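Local structure of mutual gliding motility protein C (MglC) (Myxococcus xanthus DK 1622, 7CT3) at residues 2-14 / 108-120. The protein probably takes part in controlling cell polarity in gliding motility, as a Roadblock/LC7-domain protein that interacts with its paralog MglB. Residues are numbered along the deposited sequence; the frame is centred on the assembly and turned at random.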
ATOM      1  N   SER A   2      11.985  -0.780  24.187  1.00 57.19           N
ATOM      2  CA  SER A   2      11.414  -2.106  24.371  1.00 58.24           C
ATOM      3  C   SER A   2      11.035  -2.725  23.017  1.00 53.49           C
ATOM      4  O   SER A   2      10.851  -3.958  22.971  1.00 60.48           O
ATOM      5  CB  SER A   2      10.223  -2.055  25.292  1.00 58.23           C
ATOM      6  OG  SER A   2      10.608  -1.644  26.593  1.00 66.22           O
ATOM      7  N   PHE A   3      10.921  -1.910  21.962  1.00 50.79           N
ATOM      8  CA  PHE A   3      10.466  -2.330  20.609  1.00 47.99           C
ATOM      9  C   PHE A   3      11.580  -3.013  19.813  1.00 42.96           C
ATOM     10  O   PHE A   3      11.242  -3.806  18.925  1.00 38.77           O
ATOM     11  CB  PHE A   3      10.037  -1.143  19.740  1.00 49.18           C
ATOM     12  CG  PHE A   3       9.031  -0.207  20.352  1.00 46.99           C
ATOM     13  CD1 PHE A   3       7.896  -0.692  20.982  1.00 53.01           C
ATOM     14  CD2 PHE A   3       9.203   1.165  20.261  1.00 46.89           C
ATOM     15  CE1 PHE A   3       6.963   0.177  21.527  1.00 57.43           C
ATOM     16  CE2 PHE A   3       8.271   2.032  20.809  1.00 52.97           C
ATOM     17  CZ  PHE A   3       7.153   1.536  21.440  1.00 56.68           C
ATOM     18  N   ARG A   4      12.851  -2.663  20.040  1.00 42.84           N
ATOM     19  CA  ARG A   4      13.893  -2.884  19.000  1.00 42.93           C
ATOM     20  C   ARG A   4      14.032  -4.375  18.675  1.00 39.68           C
ATOM     21  O   ARG A   4      14.254  -4.679  17.492  1.00 38.33           O
ATOM     22  CB  ARG A   4      15.257  -2.292  19.351  1.00 46.94           C
ATOM     23  CG  ARG A   4      16.155  -2.230  18.123  1.00 48.22           C
ATOM     24  CD  ARG A   4      17.421  -1.444  18.306  1.00 48.58           C
ATOM     25  NE  ARG A   4      17.169  -0.061  18.672  1.00 48.21           N
ATOM     26  CZ  ARG A   4      18.102   0.763  19.137  1.00 50.85           C
ATOM     27  NH1 ARG A   4      17.793   2.010  19.451  1.00 51.39           N
ATOM     28  NH2 ARG A   4      19.341   0.335  19.291  1.00 52.00           N
ATOM     29  N   THR A   5      13.910  -5.266  19.663  1.00 39.23           N
ATOM     30  CA  THR A   5      13.983  -6.741  19.452  1.00 41.39           C
ATOM     31  C   THR A   5      12.956  -7.157  18.386  1.00 37.34           C
ATOM     32  O   THR A   5      13.292  -8.009  17.533  1.00 38.00           O
ATOM     33  CB  THR A   5      13.807  -7.511  20.768  1.00 43.48           C
ATOM     34  OG1 THR A   5      14.121  -8.873  20.483  1.00 46.91           O
ATOM     35  CG2 THR A   5      12.418  -7.419  21.360  1.00 44.31           C
ATOM     36  N   HIS A   6      11.757  -6.569  18.416  1.00 33.28           N
ATOM     37  CA  HIS A   6      10.658  -6.869  17.458  1.00 34.76           C
ATOM     38  C   HIS A   6      11.017  -6.321  16.070  1.00 32.59           C
ATOM     39  O   HIS A   6      10.777  -7.034  15.082  1.00 30.77           O
ATOM     40  CB  HIS A   6       9.324  -6.318  17.974  1.00 36.09           C
ATOM     41  CG  HIS A   6       8.941  -6.855  19.310  1.00 37.86           C
ATOM     42  ND1 HIS A   6       8.896  -8.209  19.572  1.00 36.20           N
ATOM     43  CD2 HIS A   6       8.587  -6.233  20.455  1.00 40.25           C
ATOM     44  CE1 HIS A   6       8.532  -8.400  20.822  1.00 37.91           C
ATOM     45  NE2 HIS A   6       8.337  -7.205  21.388  1.00 38.64           N
ATOM     46  N   LEU A   7      11.581  -5.110  16.008  1.00 31.90           N
ATOM     47  CA  LEU A   7      11.993  -4.454  14.736  1.00 32.17           C
ATOM     48  C   LEU A   7      13.089  -5.301  14.085  1.00 31.34           C
ATOM     49  O   LEU A   7      13.033  -5.504  12.859  1.00 29.63           O
ATOM     50  CB  LEU A   7      12.487  -3.028  15.006  1.00 31.46           C
ATOM     51  CG  LEU A   7      11.522  -2.103  15.748  1.00 32.50           C
ATOM     52  CD1 LEU A   7      12.131  -0.721  15.919  1.00 31.42           C
ATOM     53  CD2 LEU A   7      10.182  -2.007  15.035  1.00 32.44           C
ATOM     54  N   GLU A   8      14.037  -5.795  14.884  1.00 32.59           N
ATOM     55  CA  GLU A   8      15.156  -6.644  14.399  1.00 34.84           C
ATOM     56  C   GLU A   8      14.584  -7.953  13.840  1.00 33.73           C
ATOM     57  O   GLU A   8      15.045  -8.384  12.767  1.00 34.71           O
ATOM     58  CB  GLU A   8      16.173  -6.894  15.513  1.00 38.05           C
ATOM     59  CG  GLU A   8      17.301  -7.819  15.090  1.00 40.51           C
ATOM     60  CD  GLU A   8      18.408  -7.991  16.111  1.00 45.20           C
ATOM     61  OE1 GLU A   8      18.189  -7.636  17.284  1.00 48.50           O
ATOM     62  OE2 GLU A   8      19.486  -8.485  15.726  1.00 56.36           O
ATOM     63  N   SER A   9      13.612  -8.556  14.530  1.00 33.11           N
ATOM     64  CA  SER A   9      12.956  -9.822  14.106  1.00 35.82           C
ATOM     65  C   SER A   9      12.339  -9.644  12.713  1.00 33.71           C
ATOM     66  O   SER A   9      12.510 -10.546  11.868  1.00 34.12           O
ATOM     67  CB  SER A   9      11.933 -10.273  15.111  1.00 38.44           C
ATOM     68  OG  SER A   9      11.227 -11.407  14.629  1.00 40.40           O
ATOM     69  N   VAL A  10      11.669  -8.515  12.465  1.00 31.59           N
ATOM     70  CA  VAL A  10      11.024  -8.240  11.146  1.00 31.98           C
ATOM     71  C   VAL A  10      12.112  -8.215  10.067  1.00 31.73           C
ATOM     72  O   VAL A  10      11.987  -8.954   9.075  1.00 31.84           O
ATOM     73  CB  VAL A  10      10.209  -6.934  11.156  1.00 31.56           C
ATOM     74  CG1 VAL A  10       9.707  -6.584   9.763  1.00 32.23           C
ATOM     75  CG2 VAL A  10       9.045  -7.009  12.129  1.00 31.33           C
ATOM     76  N   VAL A  11      13.152  -7.404  10.260  1.00 32.45           N
ATOM     77  CA  VAL A  11      14.227  -7.209   9.243  1.00 33.15           C
ATOM     78  C   VAL A  11      14.901  -8.564   8.981  1.00 34.36           C
ATOM     79  O   VAL A  11      15.159  -8.869   7.805  1.00 37.79           O
ATOM     80  CB  VAL A  11      15.222  -6.118   9.678  1.00 33.83           C
ATOM     81  CG1 VAL A  11      16.425  -6.045   8.751  1.00 36.84           C
ATOM     82  CG2 VAL A  11      14.537  -4.761   9.761  1.00 34.38           C
ATOM     83  N   ASN A  12      15.129  -9.358  10.027  1.00 35.36           N
ATOM     84  CA  ASN A  12      15.815 -10.674   9.931  1.00 39.49           C
ATOM     85  C   ASN A  12      14.969 -11.645   9.092  1.00 38.78           C
ATOM     86  O   ASN A  12      15.565 -12.443   8.356  1.00 38.42           O
ATOM     87  CB  ASN A  12      16.146 -11.243  11.313  1.00 43.32           C
ATOM     88  CG  ASN A  12      17.302 -10.538  11.994  1.00 47.73           C
ATOM     89  OD1 ASN A  12      18.040  -9.774  11.372  1.00 51.32           O
ATOM     90  ND2 ASN A  12      17.483 -10.802  13.278  1.00 52.68           N
ATOM     91  N   GLN A  13      13.637 -11.566   9.173  1.00 36.96           N
ATOM     92  CA  GLN A  13      12.714 -12.546   8.537  1.00 38.08           C
ATOM     93  C   GLN A  13      12.431 -12.184   7.071  1.00 37.58           C
ATOM     94  O   GLN A  13      12.098 -13.098   6.308  1.00 40.30           O
ATOM     95  CB  GLN A  13      11.393 -12.619   9.303  1.00 36.12           C
ATOM     96  CG  GLN A  13      11.490 -13.335  10.640  1.00 35.21           C
ATOM     97  CD  GLN A  13      10.138 -13.409  11.306  1.00 35.55           C
ATOM     98  OE1 GLN A  13       9.256 -14.151  10.877  1.00 39.17           O
ATOM     99  NE2 GLN A  13       9.959 -12.624  12.355  1.00 34.74           N
ATOM    100  N   VAL A  14      12.516 -10.907   6.689  1.00 37.45           N
ATOM    101  CA  VAL A  14      12.017 -10.420   5.367  1.00 37.50           C
ATOM    102  C   VAL A  14      13.210 -10.168   4.442  1.00 40.44           C
ATOM    103  O   VAL A  14      13.991  -9.240   4.732  1.00 40.33           O
ATOM    104  CB  VAL A  14      11.143  -9.161   5.520  1.00 35.77           C
ATOM    105  CG1 VAL A  14      10.710  -8.606   4.171  1.00 37.77           C
ATOM    106  CG2 VAL A  14       9.929  -9.423   6.401  1.00 33.99           C
ATOM    107  N   VAL A 108       4.673 -10.694   8.015  1.00 27.09           N
ATOM    108  CA  VAL A 108       5.527 -10.555   9.231  1.00 26.91           C
ATOM    109  C   VAL A 108       5.118  -9.286   9.998  1.00 25.36           C
ATOM    110  O   VAL A 108       5.046  -9.348  11.235  1.00 27.43           O
ATOM    111  CB  VAL A 108       7.025 -10.575   8.882  1.00 26.86           C
ATOM    112  CG1 VAL A 108       7.877 -10.209  10.085  1.00 28.26           C
ATOM    113  CG2 VAL A 108       7.444 -11.930   8.329  1.00 29.01           C
ATOM    114  N   LEU A 109       4.836  -8.173   9.317  1.00 24.56           N
ATOM    115  CA  LEU A 109       4.448  -6.933  10.039  1.00 25.38           C
ATOM    116  C   LEU A 109       3.102  -7.148  10.742  1.00 25.23           C
ATOM    117  O   LEU A 109       2.952  -6.654  11.875  1.00 25.13           O
ATOM    118  CB  LEU A 109       4.407  -5.724   9.101  1.00 26.29           C
ATOM    119  CG  LEU A 109       4.618  -4.396   9.823  1.00 27.35           C
ATOM    120  CD1 LEU A 109       6.047  -4.290  10.340  1.00 29.07           C
ATOM    121  CD2 LEU A 109       4.280  -3.213   8.935  1.00 27.35           C
ATOM    122  N   ARG A 110       2.167  -7.867  10.116  1.00 26.96           N
ATOM    123  CA  ARG A 110       0.838  -8.164  10.720  1.00 27.47           C
ATOM    124  C   ARG A 110       1.042  -8.975  12.009  1.00 26.08           C
ATOM    125  O   ARG A 110       0.363  -8.681  13.007  1.00 27.19           O
ATOM    126  CB  ARG A 110      -0.078  -8.890   9.728  1.00 28.12           C
ATOM    127  CG  ARG A 110      -1.485  -9.130  10.257  1.00 32.28           C
ATOM    128  CD  ARG A 110      -2.446  -9.701   9.226  1.00 37.99           C
ATOM    129  NE  ARG A 110      -1.994 -10.969   8.660  1.00 47.22           N
ATOM    130  CZ  ARG A 110      -2.139 -12.175   9.223  1.00 56.00           C
ATOM    131  NH1 ARG A 110      -2.724 -12.320  10.404  1.00 59.99           N
ATOM    132  NH2 ARG A 110      -1.682 -13.244   8.596  1.00 59.52           N
ATOM    133  N   VAL A 111       1.962  -9.940  11.993  1.00 26.21           N
ATOM    134  CA  VAL A 111       2.284 -10.811  13.161  1.00 29.99           C
ATOM    135  C   VAL A 111       2.975  -9.987  14.259  1.00 29.29           C
ATOM    136  O   VAL A 111       2.708 -10.249  15.444  1.00 33.94           O
ATOM    137  CB  VAL A 111       3.148 -12.009  12.724  1.00 33.12           C
ATOM    138  CG1 VAL A 111       3.778 -12.723  13.911  1.00 36.91           C
ATOM    139  CG2 VAL A 111       2.347 -12.980  11.868  1.00 34.30           C
ATOM    140  N   THR A 112       3.842  -9.042  13.890  1.00 29.12           N
ATOM    141  CA  THR A 112       4.726  -8.311  14.837  1.00 30.78           C
ATOM    142  C   THR A 112       3.986  -7.125  15.479  1.00 30.46           C
ATOM    143  O   THR A 112       4.295  -6.814  16.642  1.00 31.70           O
ATOM    144  CB  THR A 112       6.024  -7.884  14.142  1.00 33.13           C
ATOM    145  OG1 THR A 112       6.571  -9.038  13.499  1.00 35.00           O
ATOM    146  CG2 THR A 112       7.039  -7.305  15.102  1.00 34.55           C
ATOM    147  N   ALA A 113       3.056  -6.480  14.766  1.00 29.46           N
ATOM    148  CA  ALA A 113       2.376  -5.237  15.214  1.00 29.93           C
ATOM    149  C   ALA A 113       1.805  -5.387  16.627  1.00 30.22           C
ATOM    150  O   ALA A 113       2.011  -4.505  17.456  1.00 30.25           O
ATOM    151  CB  ALA A 113       1.315  -4.821  14.224  1.00 29.67           C
ATOM    152  N   PRO A 114       1.050  -6.462  16.965  1.00 33.18           N
ATOM    153  CA  PRO A 114       0.525  -6.620  18.326  1.00 32.99           C
ATOM    154  C   PRO A 114       1.614  -6.710  19.410  1.00 32.22           C
ATOM    155  O   PRO A 114       1.387  -6.243  20.516  1.00 34.00           O
ATOM    156  CB  PRO A 114      -0.301  -7.919  18.316  1.00 34.93           C
ATOM    157  CG  PRO A 114      -0.223  -8.475  16.907  1.00 34.11           C
ATOM    158  CD  PRO A 114       0.608  -7.535  16.062  1.00 33.22           C
ATOM    159  N   LYS A 115       2.769  -7.288  19.079  1.00 32.61           N
ATOM    160  CA  LYS A 115       3.924  -7.407  20.009  1.00 35.99           C
ATOM    161  C   LYS A 115       4.477  -6.009  20.308  1.00 35.35           C
ATOM    162  O   LYS A 115       4.768  -5.726  21.485  1.00 39.45           O
ATOM    163  CB  LYS A 115       5.009  -8.312  19.422  1.00 36.88           C
ATOM    164  CG  LYS A 115       4.554  -9.723  19.088  1.00 38.32           C
ATOM    165  CD  LYS A 115       5.706 -10.647  18.806  1.00 43.94           C
ATOM    166  CE  LYS A 115       5.342 -11.767  17.858  1.00 45.73           C
ATOM    167  NZ  LYS A 115       6.524 -12.597  17.544  1.00 49.93           N
ATOM    168  N   VAL A 116       4.596  -5.160  19.284  1.00 32.96           N
ATOM    169  CA  VAL A 116       5.061  -3.750  19.441  1.00 33.64           C
ATOM    170  C   VAL A 116       4.020  -2.986  20.272  1.00 35.94           C
ATOM    171  O   VAL A 116       4.427  -2.254  21.197  1.00 39.46           O
ATOM    172  CB  VAL A 116       5.326  -3.089  18.075  1.00 33.15           C
ATOM    173  CG1 VAL A 116       5.611  -1.599  18.198  1.00 35.09           C
ATOM    174  CG2 VAL A 116       6.458  -3.785  17.332  1.00 31.81           C
ATOM    175  N   ARG A 117       2.728  -3.171  19.979  1.00 37.40           N
ATOM    176  CA  ARG A 117       1.607  -2.495  20.692  1.00 38.92           C
ATOM    177  C   ARG A 117       1.654  -2.839  22.183  1.00 39.97           C
ATOM    178  O   ARG A 117       1.346  -1.951  22.998  1.00 41.91           O
ATOM    179  CB  ARG A 117       0.250  -2.890  20.107  1.00 41.63           C
ATOM    180  CG  ARG A 117      -0.092  -2.160  18.818  1.00 45.57           C
ATOM    181  CD  ARG A 117      -1.582  -2.111  18.540  1.00 49.95           C
ATOM    182  NE  ARG A 117      -2.042  -3.395  18.043  1.00 53.69           N
ATOM    183  CZ  ARG A 117      -2.013  -3.787  16.769  1.00 51.94           C
ATOM    184  NH1 ARG A 117      -1.560  -2.986  15.818  1.00 49.83           N
ATOM    185  NH2 ARG A 117      -2.450  -4.991  16.448  1.00 56.01           N
ATOM    186  N   ALA A 118       2.036  -4.073  22.518  1.00 39.38           N
ATOM    187  CA  ALA A 118       2.087  -4.595  23.903  1.00 44.09           C
ATOM    188  C   ALA A 118       3.204  -3.915  24.713  1.00 47.22           C
ATOM    189  O   ALA A 118       3.120  -3.956  25.952  1.00 53.23           O
ATOM    190  CB  ALA A 118       2.265  -6.091  23.875  1.00 43.29           C
ATOM    191  N   GLU A 119       4.206  -3.315  24.059  1.00 47.75           N
ATOM    192  CA  GLU A 119       5.396  -2.724  24.736  1.00 50.01           C
ATOM    193  C   GLU A 119       5.122  -1.280  25.179  1.00 54.29           C
ATOM    194  O   GLU A 119       5.989  -0.725  25.877  1.00 62.75           O
ATOM    195  CB  GLU A 119       6.622  -2.743  23.822  1.00 49.82           C
ATOM    196  CG  GLU A 119       7.092  -4.132  23.435  1.00 51.57           C
ATOM    197  CD  GLU A 119       7.632  -4.996  24.564  1.00 56.14           C
ATOM    198  OE1 GLU A 119       7.767  -4.487  25.699  1.00 54.33           O
ATOM    199  OE2 GLU A 119       7.918  -6.186  24.297  1.00 60.56           O
ATOM    200  N   LEU A 120       3.982  -0.693  24.803  1.00 59.65           N
ATOM    201  CA  LEU A 120       3.653   0.729  25.107  1.00 64.58           C
ATOM    202  C   LEU A 120       3.430   0.897  26.616  1.00 72.75           C
ATOM    203  O   LEU A 120       2.961  -0.010  27.309  1.00 73.57           O
ATOM    204  CB  LEU A 120       2.406   1.150  24.322  1.00 64.30           C
ATOM    205  CG  LEU A 120       2.491   0.993  22.805  1.00 63.38           C
ATOM    206  CD1 LEU A 120       1.116   1.162  22.179  1.00 59.71           C
ATOM    207  CD2 LEU A 120       3.484   1.972  22.201  1.00 63.59           C
TER
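The two helices that cover one face of the antiparallel sheet in this Roadblock/LC7 domain, 4-13 and 102-117, meet where His6 and Val10 pack against Thr112, Lys115 and Val108. The axes of 4-13 and 108-117 run antiparallel, 172° between directions, and approach to 9.7 Å. On the sheet side, Val10 and Leu109 both touch Leu94 of strand 90-97, so the seam closes over the sheet. On the outer side, the imidazole of His6 donates from NE2 to OE2 of Glu119 (3.1 Å). The N-H...O angle is 161°, the acceptor lies 8° out of the ring plane, and the lone pair used is the anti one. A bend at chi2 brings the Glu119 carboxylate to NE2, while its CB passes Phe3 CD1 at 3.7 Å. Lys115 CB sits over one face of the imidazole in a CH-pi contact, 3.9 Å from the centroid, and Thr5 CG2 covers the opposite face, which probably restricts ring rotation. With an alanine here, the Glu119 carboxylate would probably lose this donor and a gap would open between Lys115 CB and Thr5 CG2. Phe3, whose side chain also touches Val30, presents CD1 to Val116 CG1; CD2 of the poorly ordered Leu120 lies at its ring edge. Toward the other end, Val108 CG1 lies 4.0 Å from Val10 CG2. That same Val10 methyl touches Thr112 OG1 at 3.5 Å, a hydroxyl whose hydrogen bond goes to Val108 O at 2.7 Å, from above the carbonyl plane.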